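Local structure of peptidase S8 and S53, subtilisin, kexin, sedolisin (Mycobacterium smegmatis, 4KG7) at residues T99-L111 / G287-G299. The protein is a subtilisin-like serine protease, a mycosin of the ESX-3 type VII secretion system, and probably cleaves proteins by serine endopeptidase chemistry. Sequence-based numbering, arbitrary orientation.
Sequences TDCDGHGTSVAGL and GENIVSVSNAPDG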
loop_
_atom_site.group_PDB
_atom_site.type_symbol
_atom_site.label_atom_id
_atom_site.label_comp_id
_atom_site.label_asym_id
_atom_site.label_seq_id
_atom_site.Cartn_x
_atom_site.Cartn_y
_atom_site.Cartn_z
ATOM N N THR A 99 -5.744 -15.046 -7.656
ATOM C CA THR A 99 -5.246 -16.075 -6.775
ATOM C C THR A 99 -4.253 -15.447 -5.784
ATOM O O THR A 99 -3.245 -14.893 -6.175
ATOM C CB THR A 99 -4.538 -17.201 -7.547
ATOM O OG1 THR A 99 -5.459 -17.825 -8.440
ATOM C CG2 THR A 99 -4.015 -18.212 -6.574
ATOM N N ASP A 100 -4.524 -15.588 -4.495
ATOM C CA ASP A 100 -3.650 -15.077 -3.463
ATOM C C ASP A 100 -3.105 -16.237 -2.625
ATOM O O ASP A 100 -3.822 -16.799 -1.800
ATOM C CB ASP A 100 -4.456 -14.114 -2.594
ATOM C CG ASP A 100 -3.628 -13.464 -1.499
ATOM O OD1 ASP A 100 -2.389 -13.671 -1.475
ATOM O OD2 ASP A 100 -4.230 -12.782 -0.645
ATOM N N CYS A 101 -1.834 -16.540 -2.825
ATOM C CA CYS A 101 -1.152 -17.640 -2.134
ATOM C C CYS A 101 -0.573 -17.186 -0.788
ATOM O O CYS A 101 -0.023 -17.989 -0.039
ATOM C CB CYS A 101 -0.050 -18.162 -3.079
ATOM S SG CYS A 101 0.948 -19.608 -2.614
ATOM N N ASP A 102 -0.734 -15.903 -0.451
ATOM C CA ASP A 102 -0.067 -15.297 0.714
ATOM C C ASP A 102 -1.038 -14.765 1.756
ATOM O O ASP A 102 -0.755 -14.780 2.944
ATOM C CB ASP A 102 0.793 -14.124 0.259
ATOM C CG ASP A 102 1.967 -14.564 -0.558
ATOM O OD1 ASP A 102 3.022 -14.838 0.046
ATOM O OD2 ASP A 102 1.844 -14.669 -1.795
ATOM N N GLY A 103 -2.166 -14.256 1.314
ATOM C CA GLY A 103 -3.174 -13.690 2.203
ATOM C C GLY A 103 -3.143 -12.170 2.232
ATOM O O GLY A 103 -4.095 -11.512 2.691
ATOM N N HIS A 104 -2.028 -11.606 1.792
ATOM C CA HIS A 104 -1.748 -10.196 2.022
ATOM C C HIS A 104 -2.597 -9.286 1.150
ATOM O O HIS A 104 -3.283 -8.359 1.626
ATOM C CB HIS A 104 -0.265 -9.965 1.782
ATOM C CG HIS A 104 0.207 -8.622 2.208
ATOM N ND1 HIS A 104 0.245 -7.544 1.358
ATOM C CD2 HIS A 104 0.654 -8.179 3.403
ATOM C CE1 HIS A 104 0.663 -6.484 2.021
ATOM N NE2 HIS A 104 0.905 -6.838 3.266
ATOM N N GLY A 105 -2.601 -9.584 -0.147
ATOM C CA GLY A 105 -3.417 -8.834 -1.095
ATOM C C GLY A 105 -4.892 -8.846 -0.724
ATOM O O GLY A 105 -5.608 -7.849 -0.860
ATOM N N THR A 106 -5.352 -9.994 -0.280
ATOM C CA THR A 106 -6.742 -10.124 0.131
ATOM C C THR A 106 -7.077 -9.253 1.328
ATOM O O THR A 106 -8.127 -8.601 1.369
ATOM C CB THR A 106 -7.136 -11.604 0.331
ATOM O OG1 THR A 106 -6.825 -12.365 -0.845
ATOM C CG2 THR A 106 -8.628 -11.730 0.622
ATOM N N SER A 107 -6.195 -9.250 2.319
ATOM C CA SER A 107 -6.383 -8.409 3.516
ATOM C C SER A 107 -6.374 -6.944 3.126
ATOM O O SER A 107 -7.203 -6.142 3.563
ATOM C CB SER A 107 -5.275 -8.674 4.532
ATOM O OG SER A 107 -5.276 -9.996 5.051
ATOM N N VAL A 108 -5.467 -6.594 2.239
ATOM C CA VAL A 108 -5.369 -5.206 1.763
ATOM C C VAL A 108 -6.641 -4.803 0.994
ATOM O O VAL A 108 -7.261 -3.781 1.268
ATOM C CB VAL A 108 -4.093 -5.063 0.910
ATOM C CG1 VAL A 108 -4.130 -3.823 0.035
ATOM C CG2 VAL A 108 -2.838 -5.061 1.780
ATOM N N ALA A 109 -7.055 -5.640 0.053
ATOM C CA ALA A 109 -8.262 -5.393 -0.734
ATOM C C ALA A 109 -9.481 -5.237 0.183
ATOM O O ALA A 109 -10.345 -4.378 -0.017
ATOM C CB ALA A 109 -8.463 -6.538 -1.725
ATOM N N GLY A 110 -9.569 -6.084 1.204
ATOM C CA GLY A 110 -10.682 -6.024 2.118
ATOM C C GLY A 110 -10.793 -4.700 2.844
ATOM O O GLY A 110 -11.881 -4.140 3.010
ATOM N N LEU A 111 -9.658 -4.158 3.281
ATOM C CA LEU A 111 -9.680 -2.877 3.971
ATOM C C LEU A 111 -10.150 -1.761 3.051
ATOM O O LEU A 111 -10.809 -0.823 3.487
ATOM C CB LEU A 111 -8.315 -2.534 4.563
ATOM C CG LEU A 111 -7.875 -3.385 5.749
ATOM C CD1 LEU A 111 -6.473 -2.928 6.139
ATOM C CD2 LEU A 111 -8.822 -3.273 6.919
ATOM N N GLY A 287 -2.410 0.779 11.671
ATOM C CA GLY A 287 -1.614 -0.359 11.208
ATOM C C GLY A 287 -1.465 -1.516 12.189
ATOM O O GLY A 287 -0.682 -2.424 11.942
ATOM N N GLU A 288 -2.290 -1.566 13.232
ATOM C CA GLU A 288 -2.165 -2.578 14.297
ATOM C C GLU A 288 -3.469 -3.329 14.506
ATOM O O GLU A 288 -4.542 -2.764 14.420
ATOM C CB GLU A 288 -1.725 -1.935 15.610
ATOM C CG GLU A 288 -0.397 -1.232 15.517
ATOM C CD GLU A 288 0.062 -0.626 16.811
ATOM O OE1 GLU A 288 -0.396 -1.044 17.923
ATOM O OE2 GLU A 288 0.902 0.306 16.720
ATOM N N ASN A 289 -3.368 -4.614 14.853
ATOM C CA ASN A 289 -4.554 -5.443 15.173
ATOM C C ASN A 289 -5.599 -5.385 14.065
ATOM O O ASN A 289 -6.804 -5.244 14.314
ATOM C CB ASN A 289 -5.173 -5.025 16.496
ATOM C CG ASN A 289 -4.173 -5.067 17.638
ATOM O OD1 ASN A 289 -3.606 -6.115 17.912
ATOM N ND2 ASN A 289 -3.874 -3.899 18.225
ATOM N N ILE A 290 -5.124 -5.543 12.842
ATOM C CA ILE A 290 -5.979 -5.398 11.688
ATOM C C ILE A 290 -6.929 -6.596 11.564
ATOM O O ILE A 290 -6.520 -7.741 11.803
ATOM C CB ILE A 290 -5.087 -5.240 10.434
ATOM C CG1 ILE A 290 -4.244 -3.942 10.511
ATOM C CG2 ILE A 290 -5.895 -5.425 9.170
ATOM C CD1 ILE A 290 -5.031 -2.676 10.455
ATOM N N VAL A 291 -8.185 -6.317 11.206
ATOM C CA VAL A 291 -9.186 -7.324 10.840
ATOM C C VAL A 291 -9.623 -7.033 9.416
ATOM O O VAL A 291 -9.968 -5.901 9.082
ATOM C CB VAL A 291 -10.421 -7.244 11.749
ATOM C CG1 VAL A 291 -11.483 -8.221 11.282
ATOM C CG2 VAL A 291 -10.011 -7.484 13.206
ATOM N N SER A 292 -9.576 -8.057 8.569
ATOM C CA SER A 292 -10.017 -7.893 7.201
ATOM C C SER A 292 -10.523 -9.218 6.636
ATOM O O SER A 292 -10.965 -10.095 7.371
ATOM C CB SER A 292 -8.867 -7.292 6.392
ATOM O OG SER A 292 -9.294 -6.935 5.094
ATOM N N VAL A 293 -10.521 -9.338 5.331
ATOM C CA VAL A 293 -11.087 -10.496 4.651
ATOM C C VAL A 293 -10.018 -11.571 4.442
ATOM O O VAL A 293 -8.848 -11.276 4.161
ATOM C CB VAL A 293 -11.672 -10.018 3.299
ATOM C CG1 VAL A 293 -12.176 -11.161 2.459
ATOM C CG2 VAL A 293 -12.748 -8.935 3.518
ATOM N N SER A 294 -10.436 -12.825 4.531
ATOM C CA SER A 294 -9.540 -13.950 4.372
ATOM C C SER A 294 -9.511 -14.463 2.944
ATOM O O SER A 294 -10.536 -14.387 2.249
ATOM C CB SER A 294 -9.990 -15.084 5.308
ATOM O OG SER A 294 -9.156 -16.224 5.162
ATOM N N ASN A 295 -8.351 -14.977 2.523
ATOM C CA ASN A 295 -8.220 -15.747 1.272
ATOM C C ASN A 295 -8.547 -17.240 1.422
ATOM O O ASN A 295 -8.422 -17.997 0.468
ATOM C CB ASN A 295 -6.826 -15.596 0.670
ATOM C CG ASN A 295 -5.719 -16.093 1.601
ATOM O OD1 ASN A 295 -5.849 -16.025 2.817
ATOM N ND2 ASN A 295 -4.597 -16.532 1.021
ATOM N N ALA A 296 -8.950 -17.673 2.610
ATOM C CA ALA A 296 -9.447 -19.049 2.787
ATOM C C ALA A 296 -10.730 -19.226 1.980
ATOM O O ALA A 296 -11.416 -18.265 1.679
ATOM C CB ALA A 296 -9.718 -19.327 4.257
ATOM N N PRO A 297 -11.085 -20.473 1.646
ATOM C CA PRO A 297 -12.239 -20.700 0.778
ATOM C C PRO A 297 -13.554 -20.043 1.213
ATOM O O PRO A 297 -14.309 -19.587 0.367
ATOM C CB PRO A 297 -12.375 -22.227 0.780
ATOM C CG PRO A 297 -10.982 -22.708 1.018
ATOM C CD PRO A 297 -10.329 -21.703 1.915
ATOM N N ASP A 298 -13.827 -19.975 2.510
ATOM C CA ASP A 298 -15.075 -19.341 2.969
ATOM C C ASP A 298 -15.086 -17.821 2.788
ATOM O O ASP A 298 -16.157 -17.191 2.746
ATOM C CB ASP A 298 -15.356 -19.709 4.424
ATOM C CG ASP A 298 -15.726 -21.194 4.601
ATOM O OD1 ASP A 298 -16.119 -21.877 3.606
ATOM O OD2 ASP A 298 -15.629 -21.682 5.751
ATOM N N GLY A 299 -13.900 -17.219 2.683
ATOM C CA GLY A 299 -13.789 -15.783 2.512
ATOM C C GLY A 299 -14.394 -14.919 3.613
ATOM O O GLY A 299 -14.836 -13.796 3.354
HETATM O O HOH W 1 -6.389 -12.733 3.747
HETATM O O HOH W 2 -7.482 -10.388 6.508
#
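Residues 290–295, an extended run including the short strand 292–293, lie along one flank of helix 104–111 and the turn before it, and CA atoms approach closely at S107–S292, G110–V293 and G103–N295. Midway along the helix, a chi1 of -172° swings the S292 hydroxyl away from S292 N, and OG donates to S107 O (2.7 Å). It arrives in the carbonyl plane, on a lone pair; the same oxygen also accepts L111 N. G110 has no side chain, and its CA lies 3.4 Å from S292 OG and 3.8 Å from V293 CG2, so the strand comes right up to the helix backbone. Beside it, L111 CD2 sits 3.6 Å from V291 O while CD1 meets I290 CG2, the two side chains crossing at about a right angle; Y320 of helix 318–335 touches both.

Toward the helix start, T106 points its CG2 at V293 O (3.6 Å), and its OG1 lies against N295 CB. The N295 amide reaches D100 O through ND2 (2.9 Å, N-H···O 162°), with the acceptor in the amide plane but the donor 41° above the carbonyl plane; ND2 also bonds I33 O. D100 fixes the turn: OD1 accepts G103 N and D102 N from the same face, an Asx turn and Asx motif, while OD2 takes T106 N and OG1. Water 1 sits 2.8 Å from G103 O and 2.9 Å from V293 O, though neighbouring acceptors outnumber the protons it can offer; water 2 connects S107 OG with V293 O.

H104 follows the N-cap G103, and its ND1 bonds D73 OD1; the contact thus joins the 290–295 run to the histidine-bearing helix of the subtilisin fold, with D73, H104 and S319 the predicted charge relay.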